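Local coordinates for lipoprotein (Streptococcus pneumoniae, PDB 3CX3) that binds zinc and probably delivers it to an ABC transporter as the solute-binding lipoprotein of a pneumococcal uptake system, at residues A132-I135 and A136-S140; Y150-N153 and A154-F157; S188-A191 and K192-L196; K167-P170 and K171-A175. One frame throughout, in Å; residues are numbered along the deposited sequence.

How the contacts relate
All four contacts are local, each between side chains about one helical turn apart. Contacts 2 and 4 both lie on helix 147-173, near its start and its end, with centres about 27 Å apart. Contact 1 sits on the preceding helix 125-142 and touches contact 2, their centres about 9 Å apart. Contact 3 belongs to the short helix 188-193 and touches contact 4, with centres about 11 Å apart. Each contact is only partly buried. Backbone bonds are regular in contact 1, with one weak bond in contact 2. Contacts 3 and 4 lie where helices end: contact 3 packs leucines on a phenylalanine, contact 4 two phenylalanines and a lysine. Contact 4 is the most exposed.

Contact 1. Residues A132-I135 and A136-S140; sequences AQII and ADKLS
I135 and L139 sit one turn apart on helix 125-142 and make the apolar part of the contact. They lie side by side and point the same way. CG2 of I135 reaches CD2 of L139 at 3.9 Å. The first torsion of I135 (chi1 -73°) sets this CG2 branch opposite the backbone N. I134 and K138 form a second parallel pair. Here the aliphatic chain of the lysine runs along the isoleucine, with CD of K138 3.8 Å from CG2 of I134. The chain then bends, and its NZ forms a salt bridge with E92.

The backbone bonds are those of a regular alpha helix. A136 N donates to A132 O at 3.0 Å and D137 N to Q133 O at 2.8 Å. K138 N donates to I134 O at 2.9 Å and L139 N to I135 O at 2.7 Å.

On the polar side, D137 approaches Q133. The side chains of Q133 and A136 pack on Q151 of helix 147-173. I135 and L139 face M23 and V24 of helix 18-28. The chemistry is therefore split around the helix. The greasy pair packs inward, while the lysine pairs its charge beyond a hydrocarbon stem that shares in the packing.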
loop_
_atom_site.group_PDB
_atom_site.type_symbol
_atom_site.label_atom_id
_atom_site.label_comp_id
_atom_site.label_asym_id
_atom_site.label_seq_id
_atom_site.Cartn_x
_atom_site.Cartn_y
_atom_site.Cartn_z
ATOM N N ALA A 132 5.483 9.842 -3.265
ATOM C CA ALA A 132 6.544 10.509 -2.487
ATOM C C ALA A 132 6.668 11.983 -2.849
ATOM O O ALA A 132 6.723 12.839 -1.966
ATOM C CB ALA A 132 7.864 9.818 -2.737
ATOM N N GLN A 133 6.723 12.254 -4.159
ATOM C CA GLN A 133 6.740 13.614 -4.726
ATOM C C GLN A 133 5.579 14.483 -4.246
ATOM O O GLN A 133 5.793 15.535 -3.629
ATOM C CB GLN A 133 6.705 13.556 -6.262
ATOM C CG GLN A 133 8.028 13.751 -6.936
ATOM C CD GLN A 133 8.338 15.215 -7.169
ATOM O OE1 GLN A 133 8.657 15.938 -6.234
ATOM N NE2 GLN A 133 8.231 15.663 -8.425
ATOM N N ILE A 134 4.357 14.041 -4.547
ATOM C CA ILE A 134 3.147 14.737 -4.105
ATOM C C ILE A 134 3.283 15.091 -2.635
ATOM O O ILE A 134 2.982 16.210 -2.231
ATOM C CB ILE A 134 1.865 13.899 -4.298
ATOM C CG1 ILE A 134 1.740 13.431 -5.755
ATOM C CG2 ILE A 134 0.654 14.722 -3.871
ATOM C CD1 ILE A 134 0.629 12.404 -6.045
ATOM N N ILE A 135 3.761 14.137 -1.848
ATOM C CA ILE A 135 3.913 14.336 -0.414
ATOM C C ILE A 135 4.834 15.516 -0.156
ATOM O O ILE A 135 4.452 16.469 0.547
ATOM C CB ILE A 135 4.394 13.042 0.304
ATOM C CG1 ILE A 135 3.243 12.025 0.369
ATOM C CG2 ILE A 135 4.965 13.359 1.684
ATOM C CD1 ILE A 135 3.591 10.671 0.979
ATOM N N ALA A 136 6.030 15.462 -0.749
ATOM C CA ALA A 136 7.005 16.534 -0.594
ATOM C C ALA A 136 6.410 17.864 -1.028
ATOM O O ALA A 136 6.460 18.813 -0.276
ATOM C CB ALA A 136 8.290 16.217 -1.364
ATOM N N ASP A 137 5.813 17.913 -2.222
ATOM C CA ASP A 137 5.152 19.132 -2.712
ATOM C C ASP A 137 4.192 19.745 -1.694
ATOM O O ASP A 137 4.345 20.915 -1.285
ATOM C CB ASP A 137 4.408 18.859 -4.021
ATOM C CG ASP A 137 5.354 18.605 -5.194
ATOM O OD1 ASP A 137 4.874 18.494 -6.341
ATOM O OD2 ASP A 137 6.581 18.527 -4.975
ATOM N N LYS A 138 3.214 18.951 -1.273
ATOM C CA LYS A 138 2.198 19.424 -0.334
ATOM C C LYS A 138 2.839 19.780 0.991
ATOM O O LYS A 138 2.531 20.819 1.570
ATOM C CB LYS A 138 1.092 18.376 -0.131
ATOM C CG LYS A 138 0.246 18.098 -1.365
ATOM C CD LYS A 138 -0.697 16.921 -1.098
ATOM C CE LYS A 138 -2.033 17.035 -1.820
ATOM N NZ LYS A 138 -1.931 17.273 -3.299
ATOM N N LEU A 139 3.742 18.925 1.460
ATOM C CA LEU A 139 4.538 19.242 2.650
ATOM C C LEU A 139 5.320 20.541 2.472
ATOM O O LEU A 139 5.381 21.367 3.396
ATOM C CB LEU A 139 5.471 18.098 3.044
ATOM C CG LEU A 139 5.080 17.291 4.295
ATOM C CD1 LEU A 139 3.578 16.989 4.338
ATOM C CD2 LEU A 139 5.904 15.988 4.465
ATOM N N SER A 140 5.899 20.750 1.293
ATOM C CA SER A 140 6.753 21.930 1.131
ATOM C C SER A 140 5.982 23.226 0.828
ATOM O O SER A 140 6.545 24.319 0.940
ATOM C CB SER A 140 7.948 21.675 0.201
ATOM O OG SER A 140 7.569 21.438 -1.123
#

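Contact 2. Residues Y150-N153 and A154-F157; sequences YQKN and AQAF
This contact spans two turns near the start of helix 147-173, the long helix that follows helix 125-142. CB of A154 lies 3.4 Å from Y150 O. The same carbonyl oxygen accepts A154 N at 3.0 Å. A156 N donates to K152 O at 3.0 Å. F157 N donates to N153 O at 3.1 Å, and this bond is more bent, at 151°.

The helix is less regular at Q155. Its N reaches Q151 O at 3.2 Å in a weak bond of 130°. CB of Q155 lies 3.0 Å from the same oxygen.

F157 stays close to the turn before it only at its base, with CB 3.5 Å from N153 O. Its first torsion (chi1 -176°) sets CG opposite the backbone N, and the ring leads away from the turn. The ring packs on M23 and E26 of helix 18-28, A132 of helix 125-142, and Y268 and L269 of helix 268-281. Y150 OH is hydrogen-bonded to D143 and N32. Small alanines on these turns and large aromatics reaching to the neighbouring helices suit a long alpha helix packed among other helices. Such a helix is typical of the zinc-binding ABC solute-binding proteins, where it joins the two lobes.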
loop_
_atom_site.group_PDB
_atom_site.type_symbol
_atom_site.label_atom_id
_atom_site.label_comp_id
_atom_site.label_asym_id
_atom_site.label_seq_id
_atom_site.Cartn_x
_atom_site.Cartn_y
_atom_site.Cartn_z
ATOM N N TYR A 150 12.647 18.220 1.896
ATOM C CA TYR A 150 11.584 17.375 1.370
ATOM C C TYR A 150 11.871 16.957 -0.053
ATOM O O TYR A 150 11.823 15.763 -0.368
ATOM C CB TYR A 150 10.208 18.066 1.437
ATOM C CG TYR A 150 9.758 18.493 2.822
ATOM C CD1 TYR A 150 9.272 19.779 3.047
ATOM C CD2 TYR A 150 9.831 17.621 3.905
ATOM C CE1 TYR A 150 8.876 20.182 4.304
ATOM C CE2 TYR A 150 9.442 18.022 5.179
ATOM C CZ TYR A 150 8.963 19.297 5.365
ATOM O OH TYR A 150 8.564 19.687 6.617
ATOM N N GLN A 151 12.167 17.927 -0.913
ATOM C CA GLN A 151 12.395 17.644 -2.328
ATOM C C GLN A 151 13.601 16.724 -2.601
ATOM O O GLN A 151 13.620 16.012 -3.615
ATOM C CB GLN A 151 12.509 18.938 -3.138
ATOM C CG GLN A 151 11.284 19.847 -3.054
ATOM C CD GLN A 151 9.995 19.196 -3.543
ATOM O OE1 GLN A 151 9.946 18.634 -4.631
ATOM N NE2 GLN A 151 8.940 19.288 -2.742
ATOM N N LYS A 152 14.591 16.723 -1.710
ATOM C CA LYS A 152 15.753 15.845 -1.890
ATOM C C LYS A 152 15.552 14.446 -1.265
ATOM O O LYS A 152 15.996 13.433 -1.822
ATOM C CB LYS A 152 17.060 16.526 -1.438
ATOM C CG LYS A 152 18.343 15.791 -1.896
ATOM C CD LYS A 152 19.421 16.737 -2.497
ATOM C CE LYS A 152 19.464 16.720 -4.042
ATOM N NZ LYS A 152 18.126 16.939 -4.679
ATOM N N ASN A 153 14.863 14.388 -0.130
ATOM C CA ASN A 153 14.460 13.108 0.437
ATOM C C ASN A 153 13.588 12.302 -0.519
ATOM O O ASN A 153 13.871 11.128 -0.791
ATOM C CB ASN A 153 13.748 13.311 1.768
ATOM C CG ASN A 153 14.694 13.713 2.864
ATOM O OD1 ASN A 153 15.890 13.827 2.643
ATOM N ND2 ASN A 153 14.166 13.931 4.056
ATOM N N ALA A 154 12.537 12.946 -1.025
ATOM C CA ALA A 154 11.711 12.399 -2.105
ATOM C C ALA A 154 12.528 12.012 -3.340
ATOM O O ALA A 154 12.291 10.963 -3.941
ATOM C CB ALA A 154 10.647 13.391 -2.485
ATOM N N GLN A 155 13.495 12.859 -3.691
ATOM C CA GLN A 155 14.321 12.698 -4.882
ATOM C C GLN A 155 15.170 11.442 -4.886
ATOM O O GLN A 155 15.283 10.744 -5.912
ATOM C CB GLN A 155 15.219 13.917 -5.060
ATOM C CG GLN A 155 15.317 14.350 -6.501
ATOM C CD GLN A 155 14.019 14.094 -7.242
ATOM O OE1 GLN A 155 13.952 13.216 -8.106
ATOM N NE2 GLN A 155 12.965 14.830 -6.876
ATOM N N ALA A 156 15.786 11.175 -3.737
ATOM C CA ALA A 156 16.505 9.937 -3.528
ATOM C C ALA A 156 15.505 8.809 -3.655
ATOM O O ALA A 156 15.768 7.814 -4.332
ATOM C CB ALA A 156 17.143 9.909 -2.144
ATOM N N PHE A 157 14.348 8.972 -3.014
ATOM C CA PHE A 157 13.385 7.894 -2.922
ATOM C C PHE A 157 13.044 7.466 -4.346
ATOM O O PHE A 157 13.316 6.323 -4.739
ATOM C CB PHE A 157 12.162 8.339 -2.114
ATOM C CG PHE A 157 11.132 7.260 -1.885
ATOM C CD1 PHE A 157 11.146 6.500 -0.709
ATOM C CD2 PHE A 157 10.129 7.030 -2.818
ATOM C CE1 PHE A 157 10.184 5.525 -0.476
ATOM C CE2 PHE A 157 9.158 6.052 -2.611
ATOM C CZ PHE A 157 9.174 5.299 -1.437
#

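Contact 3. Residues S188-A191 and K192-L196; sequences SYLA and KRFGL
The first torsion of L190 (chi1 -167°) sets CG opposite the backbone N, and that of F194 (chi1 -69°) sets CG opposite the carbonyl carbon. These settings bring CD2 of L190 to CD1 of F194 at 3.7 Å, with the two side chains lying across each other at a slant. The carbonyl oxygen of L190 lies at the edge of the F194 ring, 3.4 Å from CD1. One face of this ring has CG of R193 above it, offset toward the rim. L196 turns back on the same turn. Its CB is 4.1 Å from CB of A191, and its CD1 makes a looser contact with CD2 of L190.

The backbone bonds show a helix giving way. K192 N reaches S188 O only weakly. R193 N donates to Y189 O at 3.2 Å, from above the carbonyl plane. F194 N then bonds to A191 O, three residues back, at 3.0 Å, and the donor stands 63° out of the carbonyl plane. G195 follows with positive phi. A water donates to S188 O at 2.6 Å and accepts a weak bond from K192 NZ.

The polar ends bond to other parts of the chain: R193 makes salt bridges to D124 and E126, and Y189 OH hydrogen-bonds to D118 O and E97 N. The turn is the crossover of the beta-alpha-beta unit made by strand 180-182, helix 188-193 and strand 198-200. L190 and L196 face helix 268-281, while F194 packs between that helix and F168, Q169 and F172 of helix 147-173.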
loop_
_atom_site.group_PDB
_atom_site.type_symbol
_atom_site.label_atom_id
_atom_site.label_comp_id
_atom_site.label_asym_id
_atom_site.label_seq_id
_atom_site.Cartn_x
_atom_site.Cartn_y
_atom_site.Cartn_z
ATOM N N SER A 188 -2.148 -5.747 -8.248
ATOM C CA SER A 188 -2.639 -5.494 -9.586
ATOM C C SER A 188 -1.749 -4.506 -10.348
ATOM O O SER A 188 -1.691 -4.542 -11.578
ATOM C CB SER A 188 -4.088 -4.990 -9.484
ATOM O OG SER A 188 -4.594 -4.461 -10.704
ATOM N N TYR A 189 -1.047 -3.653 -9.597
ATOM C CA TYR A 189 -0.265 -2.548 -10.119
ATOM C C TYR A 189 1.158 -2.992 -10.283
ATOM O O TYR A 189 1.836 -2.607 -11.252
ATOM C CB TYR A 189 -0.279 -1.360 -9.143
ATOM C CG TYR A 189 -1.501 -0.505 -9.244
ATOM C CD1 TYR A 189 -1.576 0.530 -10.168
ATOM C CD2 TYR A 189 -2.595 -0.738 -8.423
ATOM C CE1 TYR A 189 -2.702 1.305 -10.260
ATOM C CE2 TYR A 189 -3.729 0.029 -8.505
ATOM C CZ TYR A 189 -3.780 1.045 -9.420
ATOM O OH TYR A 189 -4.914 1.809 -9.489
ATOM N N LEU A 190 1.629 -3.756 -9.302
ATOM C CA LEU A 190 2.903 -4.437 -9.424
ATOM C C LEU A 190 2.836 -5.317 -10.664
ATOM O O LEU A 190 3.446 -4.995 -11.676
ATOM C CB LEU A 190 3.215 -5.259 -8.165
ATOM C CG LEU A 190 4.649 -5.794 -7.992
ATOM C CD1 LEU A 190 4.915 -6.200 -6.536
ATOM C CD2 LEU A 190 4.903 -6.978 -8.943
ATOM N N ALA A 191 2.045 -6.385 -10.597
ATOM C CA ALA A 191 1.894 -7.336 -11.702
ATOM C C ALA A 191 1.936 -6.700 -13.099
ATOM O O ALA A 191 2.639 -7.200 -13.994
ATOM C CB ALA A 191 0.610 -8.137 -11.533
ATOM N N LYS A 192 1.179 -5.609 -13.269
ATOM C CA LYS A 192 1.009 -4.955 -14.561
ATOM C C LYS A 192 2.295 -4.256 -14.962
ATOM O O LYS A 192 2.672 -4.285 -16.134
ATOM C CB LYS A 192 -0.169 -3.975 -14.529
ATOM C CG LYS A 192 -0.496 -3.313 -15.865
ATOM C CD LYS A 192 -1.701 -2.372 -15.760
ATOM C CE LYS A 192 -2.992 -3.016 -16.263
ATOM N NZ LYS A 192 -3.713 -3.766 -15.199
ATOM N N ARG A 193 2.986 -3.649 -14.002
ATOM C CA ARG A 193 4.299 -3.073 -14.306
ATOM C C ARG A 193 5.344 -4.136 -14.698
ATOM O O ARG A 193 6.435 -3.807 -15.171
ATOM C CB ARG A 193 4.824 -2.182 -13.179
ATOM C CG ARG A 193 6.142 -1.506 -13.574
ATOM C CD ARG A 193 6.337 -0.147 -12.977
ATOM N NE ARG A 193 5.257 0.791 -13.282
ATOM C CZ ARG A 193 5.194 1.560 -14.366
ATOM N NH1 ARG A 193 6.148 1.512 -15.294
ATOM N NH2 ARG A 193 4.162 2.382 -14.521
ATOM N N PHE A 194 5.005 -5.407 -14.532
ATOM C CA PHE A 194 5.996 -6.438 -14.776
ATOM C C PHE A 194 5.574 -7.551 -15.728
ATOM O O PHE A 194 6.218 -8.594 -15.796
ATOM C CB PHE A 194 6.513 -6.962 -13.437
ATOM C CG PHE A 194 7.341 -5.962 -12.701
ATOM C CD1 PHE A 194 6.818 -5.271 -11.620
ATOM C CD2 PHE A 194 8.642 -5.683 -13.113
ATOM C CE1 PHE A 194 7.588 -4.330 -10.930
ATOM C CE2 PHE A 194 9.424 -4.744 -12.441
ATOM C CZ PHE A 194 8.895 -4.062 -11.345
ATOM N N GLY A 195 4.511 -7.309 -16.487
ATOM C CA GLY A 195 4.040 -8.272 -17.477
ATOM C C GLY A 195 3.313 -9.448 -16.862
ATOM O O GLY A 195 2.623 -10.194 -17.559
ATOM N N LEU A 196 3.477 -9.620 -15.550
ATOM C CA LEU A 196 2.753 -10.626 -14.804
ATOM C C LEU A 196 1.261 -10.320 -14.822
ATOM O O LEU A 196 0.845 -9.189 -15.114
ATOM C CB LEU A 196 3.226 -10.640 -13.352
ATOM C CG LEU A 196 4.730 -10.629 -13.066
ATOM C CD1 LEU A 196 4.948 -10.327 -11.599
ATOM C CD2 LEU A 196 5.389 -11.955 -13.450
HETATM O O HOH W 1 -2.905 -6.282 -13.054
#

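Contact 4. Residues K167-P170 and K171-A175; sequences KFQP and KFEKA
F168 and F172 make the tight side of this contact near the end of helix 147-173. CE2 of F172 comes to 3.4 Å from CD1 of F168. The rings meet obliquely, with centroids 5.7 Å apart and planes at 31°. F172 N also donates to F168 O at 3.2 Å in a nearly straight bond of 172°, so backbone and rings hold the same pair.

The other side is looser and more exposed. K171 bends at its second torsion (chi2 -118°) and then extends across F168. Its CE lies over one face of the ring, and NZ makes a cation-pi contact at 4.9 Å from the centroid. NZ of K171 is also 4.5 Å from NZ of K167, a pairing of like charges that would be unfavourable. P170 has no N-H to give, and the helix kinks there. P170 O accepts K174 N at 3.0 Å and, weakly, E173 N. E173 N also bonds weakly to Q169 O.

The buried rings face the rest of the fold. F168 packs on E273 and M276 of helix 268-281, and F172 on A280 of the same helix. F172 also touches L196, between helix 188-193 and strand 198-200.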
loop_
_atom_site.group_PDB
_atom_site.type_symbol
_atom_site.label_atom_id
_atom_site.label_comp_id
_atom_site.label_asym_id
_atom_site.label_seq_id
_atom_site.Cartn_x
_atom_site.Cartn_y
_atom_site.Cartn_z
ATOM N N LYS A 167 16.403 -3.362 -11.563
ATOM C CA LYS A 167 16.926 -4.617 -11.052
ATOM C C LYS A 167 15.950 -5.733 -11.398
ATOM O O LYS A 167 16.356 -6.771 -11.917
ATOM C CB LYS A 167 17.159 -4.517 -9.541
ATOM C CG LYS A 167 17.838 -5.713 -8.871
ATOM C CD LYS A 167 18.180 -5.355 -7.426
ATOM C CE LYS A 167 18.298 -6.578 -6.551
ATOM N NZ LYS A 167 19.680 -7.113 -6.588
ATOM N N PHE A 168 14.663 -5.477 -11.179
ATOM C CA PHE A 168 13.626 -6.495 -11.321
ATOM C C PHE A 168 12.987 -6.738 -12.693
ATOM O O PHE A 168 12.432 -7.812 -12.928
ATOM C CB PHE A 168 12.541 -6.276 -10.268
ATOM C CG PHE A 168 12.883 -6.876 -8.958
ATOM C CD1 PHE A 168 12.540 -8.189 -8.676
ATOM C CD2 PHE A 168 13.611 -6.157 -8.024
ATOM C CE1 PHE A 168 12.889 -8.761 -7.466
ATOM C CE2 PHE A 168 13.954 -6.728 -6.804
ATOM C CZ PHE A 168 13.590 -8.025 -6.533
ATOM N N GLN A 169 13.051 -5.767 -13.600
ATOM C CA GLN A 169 12.416 -5.961 -14.901
ATOM C C GLN A 169 12.907 -7.241 -15.591
ATOM O O GLN A 169 12.081 -8.016 -16.075
ATOM C CB GLN A 169 12.535 -4.717 -15.795
ATOM C CG GLN A 169 11.647 -4.736 -17.043
ATOM C CD GLN A 169 10.159 -4.993 -16.747
ATOM O OE1 GLN A 169 9.749 -6.123 -16.469
ATOM N NE2 GLN A 169 9.349 -3.945 -16.846
ATOM N N PRO A 170 14.243 -7.473 -15.630
ATOM C CA PRO A 170 14.754 -8.736 -16.176
ATOM C C PRO A 170 14.272 -9.982 -15.441
ATOM O O PRO A 170 13.846 -10.929 -16.097
ATOM C CB PRO A 170 16.275 -8.582 -16.059
ATOM C CG PRO A 170 16.478 -7.115 -16.112
ATOM C CD PRO A 170 15.361 -6.590 -15.258
ATOM N N LYS A 171 14.338 -9.983 -14.109
ATOM C CA LYS A 171 13.838 -11.102 -13.299
ATOM C C LYS A 171 12.498 -11.592 -13.842
ATOM O O LYS A 171 12.345 -12.758 -14.207
ATOM C CB LYS A 171 13.663 -10.680 -11.838
ATOM C CG LYS A 171 14.844 -9.947 -11.240
ATOM C CD LYS A 171 15.459 -10.698 -10.077
ATOM C CE LYS A 171 16.654 -9.917 -9.540
ATOM N NZ LYS A 171 17.093 -10.414 -8.212
ATOM N N PHE A 172 11.538 -10.673 -13.914
ATOM C CA PHE A 172 10.187 -10.988 -14.372
ATOM C C PHE A 172 10.101 -11.200 -15.883
ATOM O O PHE A 172 9.139 -11.777 -16.369
ATOM C CB PHE A 172 9.195 -9.912 -13.915
ATOM C CG PHE A 172 9.147 -9.709 -12.416
ATOM C CD1 PHE A 172 8.522 -10.640 -11.586
ATOM C CD2 PHE A 172 9.697 -8.577 -11.838
ATOM C CE1 PHE A 172 8.460 -10.440 -10.210
ATOM C CE2 PHE A 172 9.646 -8.382 -10.466
ATOM C CZ PHE A 172 9.030 -9.311 -9.657
ATOM N N GLU A 173 11.103 -10.742 -16.622
ATOM C CA GLU A 173 11.165 -10.981 -18.053
ATOM C C GLU A 173 11.353 -12.466 -18.331
ATOM O O GLU A 173 10.574 -13.067 -19.070
ATOM C CB GLU A 173 12.331 -10.216 -18.668
ATOM C CG GLU A 173 12.167 -9.935 -20.139
ATOM C CD GLU A 173 11.183 -8.823 -20.373
ATOM O OE1 GLU A 173 10.121 -9.094 -20.975
ATOM O OE2 GLU A 173 11.460 -7.688 -19.925
ATOM N N LYS A 174 12.389 -13.045 -17.723
ATOM C CA LYS A 174 12.751 -14.452 -17.913
ATOM C C LYS A 174 11.579 -15.381 -17.607
ATOM O O LYS A 174 11.634 -16.585 -17.880
ATOM C CB LYS A 174 13.951 -14.806 -17.033
ATOM C CG LYS A 174 15.308 -14.396 -17.618
ATOM C CD LYS A 174 16.244 -13.834 -16.548
ATOM C CE LYS A 174 16.440 -14.800 -15.378
ATOM N NZ LYS A 174 16.349 -14.068 -14.070
ATOM N N ALA A 175 10.524 -14.784 -17.053
ATOM C CA ALA A 175 9.289 -15.448 -16.680
ATOM C C ALA A 175 9.550 -16.707 -15.879
ATOM O O ALA A 175 10.051 -16.627 -14.763
ATOM C CB ALA A 175 8.412 -15.728 -17.907
#